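PDB 3FDH: SusD homolog from Bacteroides thetaiotaomicron VPI-5482, which probably binds sugars at the outer membrane for uptake, as a SusD/RagB family protein. Local coordinates for residues Ala20-Ile24 with Ala178-Gln183; Ile92-Gly97 with Thr108-Glu113. All blocks are in the same frame, centred on the assembly; numbering follows the deposited sequence.

Interaction 1 of 2, residues Ala20-Ile24 with Ala178-Gln183; sequences ASRFI and ADVTEQ
Arg22 lies across the bent side chain of Gln183, its CD 3.3 Å from Gln183 OE1, where the first turn of helix 21-37 meets the loop that runs between helices 154-171 and 191-208. This is surface packing of a helix N-terminus against a connecting loop, in the helix-rich fold of the SusD family; Ala20 is the N-cap, its O accepting from the backbone N of Phe23. In the conformer described, one of two modelled, Arg22 CG lies between the backbone N and the carbonyl carbon (chi1 63°), and from there the chain runs extended past the loop. Its aliphatic part does most of the touching: CB rests on Val180 CG2 at 3.9 Å, CG lies by Gln183 OE1, and CD approaches the backbone O of Asp179. At the far end, the guanidinium NH1 of Arg22 reaches Ala178 CB at 3.5 Å. The amide of Gln183 stands steeply to the guanidinium, their planes 64° apart, with OE1 near the guanidinium plane at its edge, although Arg22 NE stays 3.9 Å from Gln183 OE1 and no hydrogen bond crosses the contact. Gln183 CB sits 3.2 Å from Arg22 O. The bend at chi2 (73°) turns the amide so that OE1 faces Arg22 CD and NE2 lies obliquely by Phe23 CE1. The Phe23 ring in turn puts one face over Arg22 CG, which sits above its centre. An alanine in place of Gln183 would keep the CB contact with Arg22 O but is likely to cost Arg22 CD and Phe23 CE1 their packing against the amide. Within the loop, Asp179 forms an Asx turn: OD1 accepts from Thr181 N from above the carboxylate plane, and the same oxygen is met on its syn side by Thr181 OG1 at 2.6 Å.

Interaction 2 of 2, residues Ile92-Gly97 with Thr108-Glu113; sequences IIDQCG and TRGMAE
Arg109 supplies the polar link, turning its guanidinium to the backbone O of Ile93 near the end of helix 76-95. Arg109 NE bonds to Ile93 O at 3.0 Å, in the carbonyl plane on a lone pair, but bent (136° at the hydrogen) and with the oxygen 23° out of the guanidinium plane; NH2 adds a weak bond to the same oxygen. With CG anti to the backbone N (chi1 -168°), the extended chain runs past Cys96 CB to Ile93 O. A water joins Asp94 OD1 to Arg109 NH2, weakly on the arginine side. By van der Waals contact, Gly97 CA lies 3.5 Å above one guanidinium face, toward its rim, and Cys96 CB packs alongside Arg109 CB at 3.7 Å. In the apolar packing, Ala112 CB meets Ile92 CG2 tightly at 3.4 Å and Ile93 CG1 at 4.1 Å. Separately, Ile93 CD1 reaches the aliphatic CG of Glu113 at 3.6 Å. The polar ends of Thr108 and Glu113 bond elsewhere, to Asp176 and Asn171. The contact thus pairs the end of helix 76-95 with the start of helix 106-127, a helical hairpin with Ser21 and Ile24 of helix 21-37 against Ile92, and Tyr164 of helix 154-171 against Ile93.

How the interactions relate
Interactions 1 and 2 lie side by side, their centres 11 Å apart, at about 26 and 25 Å from the centre of the chain and on the same side of it. In sequence, the helix pair of interaction 2 falls wholly between the two segments that interaction 1 brings together. Ser21 and Val180 make the direct connection: Ser21 CB packs on Ile92 CG2 at 3.6 Å, Ser21 OG, hydrogen-bonded to Asp102, also packs by Cys96 SG at 3.5 Å, and Val180 CB packs on Thr108 OG1 at 3.5 Å. Thus helix 21-37 and the 178-183 loop both rest on the helical hairpin. Both contacts are structural packing in the helical scaffold; no sugar-binding role is assigned to their residues.

Interaction 1 of 2, residues Ala20-Ile24 with Ala178-Gln183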
loop_
_atom_site.group_PDB
_atom_site.type_symbol
_atom_site.label_atom_id
_atom_site.label_comp_id
_atom_site.label_asym_id
_atom_site.label_seq_id
_atom_site.Cartn_x
_atom_site.Cartn_y
_atom_site.Cartn_z
ATOM N N ALA A 20 4.912 -29.597 -0.871
ATOM C CA ALA A 20 3.694 -29.398 -1.682
ATOM C C ALA A 20 3.409 -27.909 -1.856
ATOM O O ALA A 20 3.534 -27.111 -0.924
ATOM C CB ALA A 20 2.477 -30.125 -1.070
ATOM N N SER A 21 3.025 -27.550 -3.073
ATOM C CA SER A 21 2.818 -26.135 -3.426
ATOM C C SER A 21 1.912 -25.387 -2.484
ATOM O O SER A 21 2.124 -24.219 -2.220
ATOM C CB SER A 21 2.266 -25.981 -4.842
ATOM O OG SER A 21 3.243 -26.306 -5.805
ATOM N N ARG A 22 0.896 -26.060 -1.976
ATOM C CA ARG A 22 -0.057 -25.395 -1.085
ATOM C C ARG A 22 0.627 -24.849 0.163
ATOM O O ARG A 22 0.318 -23.752 0.628
ATOM C CB ARG A 22 -1.240 -26.298 -0.731
ATOM C CG ARG A 22 -0.925 -27.554 0.036
ATOM C CD ARG A 22 -2.137 -28.434 0.046
ATOM N NE ARG A 22 -1.969 -29.634 0.850
ATOM C CZ ARG A 22 -1.471 -30.786 0.403
ATOM N NH1 ARG A 22 -1.061 -30.931 -0.860
ATOM N NH2 ARG A 22 -1.385 -31.805 1.244
ATOM N N PHE A 23 1.590 -25.595 0.667
ATOM C CA PHE A 23 2.304 -25.170 1.875
ATOM C C PHE A 23 3.209 -23.974 1.567
ATOM O O PHE A 23 3.427 -23.065 2.395
ATOM C CB PHE A 23 3.075 -26.343 2.488
ATOM C CG PHE A 23 2.180 -27.499 2.876
ATOM C CD1 PHE A 23 1.088 -27.282 3.696
ATOM C CD2 PHE A 23 2.405 -28.788 2.385
ATOM C CE1 PHE A 23 0.248 -28.348 4.041
ATOM C CE2 PHE A 23 1.583 -29.827 2.739
ATOM C CZ PHE A 23 0.507 -29.610 3.552
ATOM N N ILE A 24 3.718 -23.955 0.350
ATOM C CA ILE A 24 4.576 -22.847 -0.056
ATOM C C ILE A 24 3.686 -21.606 -0.182
ATOM O O ILE A 24 4.051 -20.495 0.229
ATOM C CB ILE A 24 5.315 -23.106 -1.393
ATOM C CG1 ILE A 24 6.142 -24.400 -1.333
ATOM C CG2 ILE A 24 6.229 -21.918 -1.724
ATOM C CD1 ILE A 24 6.731 -24.828 -2.680
ATOM N N ALA A 178 -5.258 -31.173 -5.068
ATOM C CA ALA A 178 -5.120 -31.059 -3.612
ATOM C C ALA A 178 -5.793 -29.780 -3.138
ATOM O O ALA A 178 -5.561 -28.721 -3.672
ATOM C CB ALA A 178 -3.661 -31.072 -3.204
ATOM N N ASP A 179 -6.613 -29.909 -2.112
ATOM C CA ASP A 179 -7.366 -28.786 -1.523
ATOM C C ASP A 179 -6.471 -27.774 -0.807
ATOM O O ASP A 179 -5.833 -28.072 0.206
ATOM C CB ASP A 179 -8.439 -29.320 -0.563
ATOM C CG ASP A 179 -9.414 -28.246 -0.132
ATOM O OD1 ASP A 179 -9.318 -27.106 -0.652
ATOM O OD2 ASP A 179 -10.280 -28.561 0.720
ATOM N N VAL A 180 -6.487 -26.558 -1.341
ATOM C CA VAL A 180 -5.615 -25.478 -0.897
ATOM C C VAL A 180 -6.272 -24.594 0.167
ATOM O O VAL A 180 -5.656 -23.686 0.732
ATOM C CB VAL A 180 -5.232 -24.555 -2.088
ATOM C CG1 VAL A 180 -6.450 -23.682 -2.481
ATOM C CG2 VAL A 180 -4.024 -23.686 -1.718
ATOM N N THR A 181 -7.515 -24.921 0.449
ATOM C CA THR A 181 -8.349 -24.094 1.317
ATOM C C THR A 181 -7.675 -23.562 2.571
ATOM O O THR A 181 -7.702 -22.371 2.838
ATOM C CB THR A 181 -9.659 -24.806 1.741
ATOM O OG1 THR A 181 -10.439 -25.085 0.576
ATOM C CG2 THR A 181 -10.480 -23.915 2.662
ATOM N N GLU A 182 -7.088 -24.458 3.348
ATOM C CA GLU A 182 -6.544 -24.071 4.665
ATOM C C GLU A 182 -5.244 -23.288 4.566
ATOM O O GLU A 182 -4.837 -22.600 5.514
ATOM C CB GLU A 182 -6.390 -25.309 5.567
ATOM C CG GLU A 182 -7.731 -26.017 5.872
ATOM C CD GLU A 182 -8.768 -25.122 6.567
ATOM O OE1 GLU A 182 -8.377 -24.149 7.263
ATOM O OE2 GLU A 182 -9.988 -25.422 6.438
ATOM N N GLN A 183 -4.635 -23.347 3.386
ATOM C CA GLN A 183 -3.358 -22.657 3.118
ATOM C C GLN A 183 -3.570 -21.298 2.461
ATOM O O GLN A 183 -2.704 -20.429 2.472
ATOM C CB GLN A 183 -2.454 -23.513 2.238
ATOM C CG GLN A 183 -1.838 -24.728 2.942
ATOM C CD GLN A 183 -2.817 -25.814 3.200
ATOM O OE1 GLN A 183 -3.439 -26.318 2.268
ATOM N NE2 GLN A 183 -2.938 -26.232 4.471
#

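Interaction 2 of 2, residues Ile92-Gly97 with Thr108-Glu113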
loop_
_atom_site.group_PDB
_atom_site.type_symbol
_atom_site.label_atom_id
_atom_site.label_comp_id
_atom_site.label_asym_id
_atom_site.label_seq_id
_atom_site.Cartn_x
_atom_site.Cartn_y
_atom_site.Cartn_z
ATOM N N ILE A 92 6.256 -22.712 -7.010
ATOM C CA ILE A 92 4.905 -23.263 -7.046
ATOM C C ILE A 92 4.470 -23.424 -8.503
ATOM O O ILE A 92 3.909 -24.444 -8.921
ATOM C CB ILE A 92 3.888 -22.333 -6.362
ATOM C CG1 ILE A 92 4.148 -22.247 -4.838
ATOM C CG2 ILE A 92 2.485 -22.833 -6.651
ATOM C CD1 ILE A 92 3.272 -21.196 -4.072
ATOM N N ILE A 93 4.774 -22.398 -9.278
ATOM C CA ILE A 93 4.314 -22.336 -10.667
ATOM C C ILE A 93 4.920 -23.486 -11.426
ATOM O O ILE A 93 4.256 -24.153 -12.216
ATOM C CB ILE A 93 4.632 -20.987 -11.337
ATOM C CG1 ILE A 93 3.869 -19.857 -10.622
ATOM C CG2 ILE A 93 4.314 -21.087 -12.826
ATOM C CD1 ILE A 93 4.211 -18.469 -11.067
ATOM N N ASP A 94 6.181 -23.744 -11.136
ATOM C CA ASP A 94 6.881 -24.864 -11.767
ATOM C C ASP A 94 6.367 -26.199 -11.256
ATOM O O ASP A 94 6.107 -27.113 -12.026
ATOM C CB ASP A 94 8.391 -24.807 -11.570
ATOM C CG ASP A 94 9.053 -23.750 -12.445
ATOM O OD1 ASP A 94 8.373 -23.161 -13.322
ATOM O OD2 ASP A 94 10.265 -23.524 -12.247
ATOM N N GLN A 95 6.211 -26.296 -9.948
ATOM C CA GLN A 95 5.734 -27.562 -9.361
ATOM C C GLN A 95 4.343 -27.919 -9.860
ATOM O O GLN A 95 4.003 -29.093 -9.966
ATOM C CB GLN A 95 5.749 -27.533 -7.836
ATOM C CG GLN A 95 7.152 -27.603 -7.276
ATOM C CD GLN A 95 7.206 -27.691 -5.757
ATOM O OE1 GLN A 95 6.191 -27.814 -5.076
ATOM N NE2 GLN A 95 8.397 -27.607 -5.231
ATOM N N CYS A 96 3.579 -26.895 -10.247
ATOM C CA CYS A 96 2.174 -27.094 -10.636
ATOM C C CYS A 96 2.015 -27.323 -12.117
ATOM O O CYS A 96 0.911 -27.587 -12.611
ATOM C CB CYS A 96 1.302 -25.932 -10.199
ATOM S SG CYS A 96 1.026 -25.923 -8.463
ATOM N N GLY A 97 3.145 -27.249 -12.802
ATOM C CA GLY A 97 3.191 -27.475 -14.240
ATOM C C GLY A 97 3.303 -28.939 -14.593
ATOM O O GLY A 97 3.376 -29.810 -13.717
ATOM N N THR A 108 -4.228 -23.465 -7.619
ATOM C CA THR A 108 -3.130 -23.099 -6.724
ATOM C C THR A 108 -2.077 -22.371 -7.538
ATOM O O THR A 108 -1.472 -21.402 -7.101
ATOM C CB THR A 108 -2.510 -24.359 -6.052
ATOM O OG1 THR A 108 -3.454 -24.905 -5.127
ATOM C CG2 THR A 108 -1.260 -24.005 -5.304
ATOM N N ARG A 109 -1.941 -22.824 -8.772
ATOM C CA ARG A 109 -0.948 -22.265 -9.682
ATOM C C ARG A 109 -1.287 -20.814 -9.991
ATOM O O ARG A 109 -0.424 -19.937 -10.030
ATOM C CB ARG A 109 -0.867 -23.078 -10.977
ATOM C CG ARG A 109 0.323 -22.721 -11.825
ATOM C CD ARG A 109 0.349 -23.487 -13.123
ATOM N NE ARG A 109 1.718 -23.587 -13.615
ATOM C CZ ARG A 109 2.064 -24.038 -14.814
ATOM N NH1 ARG A 109 1.147 -24.421 -15.675
ATOM N NH2 ARG A 109 3.337 -24.109 -15.150
ATOM N N GLY A 110 -2.574 -20.597 -10.204
ATOM C CA GLY A 110 -3.082 -19.281 -10.523
ATOM C C GLY A 110 -2.905 -18.340 -9.354
ATOM O O GLY A 110 -2.549 -17.173 -9.508
HETATM N N MSE A 111 -3.157 -18.855 -8.167
HETATM C CA MSE A 111 -3.002 -18.009 -6.977
HETATM C C MSE A 111 -1.540 -17.551 -6.876
HETATM O O MSE A 111 -1.242 -16.386 -6.540
HETATM C CB MSE A 111 -3.406 -18.761 -5.708
HETATM C CG MSE A 111 -4.845 -19.227 -5.701
HETATM SE SE MSE A 111 -5.253 -20.365 -4.196
HETATM C CE MSE A 111 -7.112 -20.714 -4.574
ATOM N N ALA A 112 -0.645 -18.491 -7.123
ATOM C CA ALA A 112 0.804 -18.244 -7.091
ATOM C C ALA A 112 1.210 -17.245 -8.164
ATOM O O ALA A 112 2.107 -16.431 -7.954
ATOM C CB ALA A 112 1.600 -19.553 -7.244
ATOM N N GLU A 113 0.518 -17.289 -9.295
ATOM C CA GLU A 113 0.814 -16.390 -10.425
ATOM C C GLU A 113 0.430 -14.968 -10.045
ATOM O O GLU A 113 1.144 -14.006 -10.338
ATOM C CB GLU A 113 0.110 -16.853 -11.710
ATOM C CG GLU A 113 0.862 -18.022 -12.345
ATOM C CD GLU A 113 0.079 -18.831 -13.380
ATOM O OE1 GLU A 113 -1.163 -18.806 -13.357
ATOM O OE2 GLU A 113 0.730 -19.547 -14.186
HETATM O O HOH W 1 6.421 -23.541 -14.999
#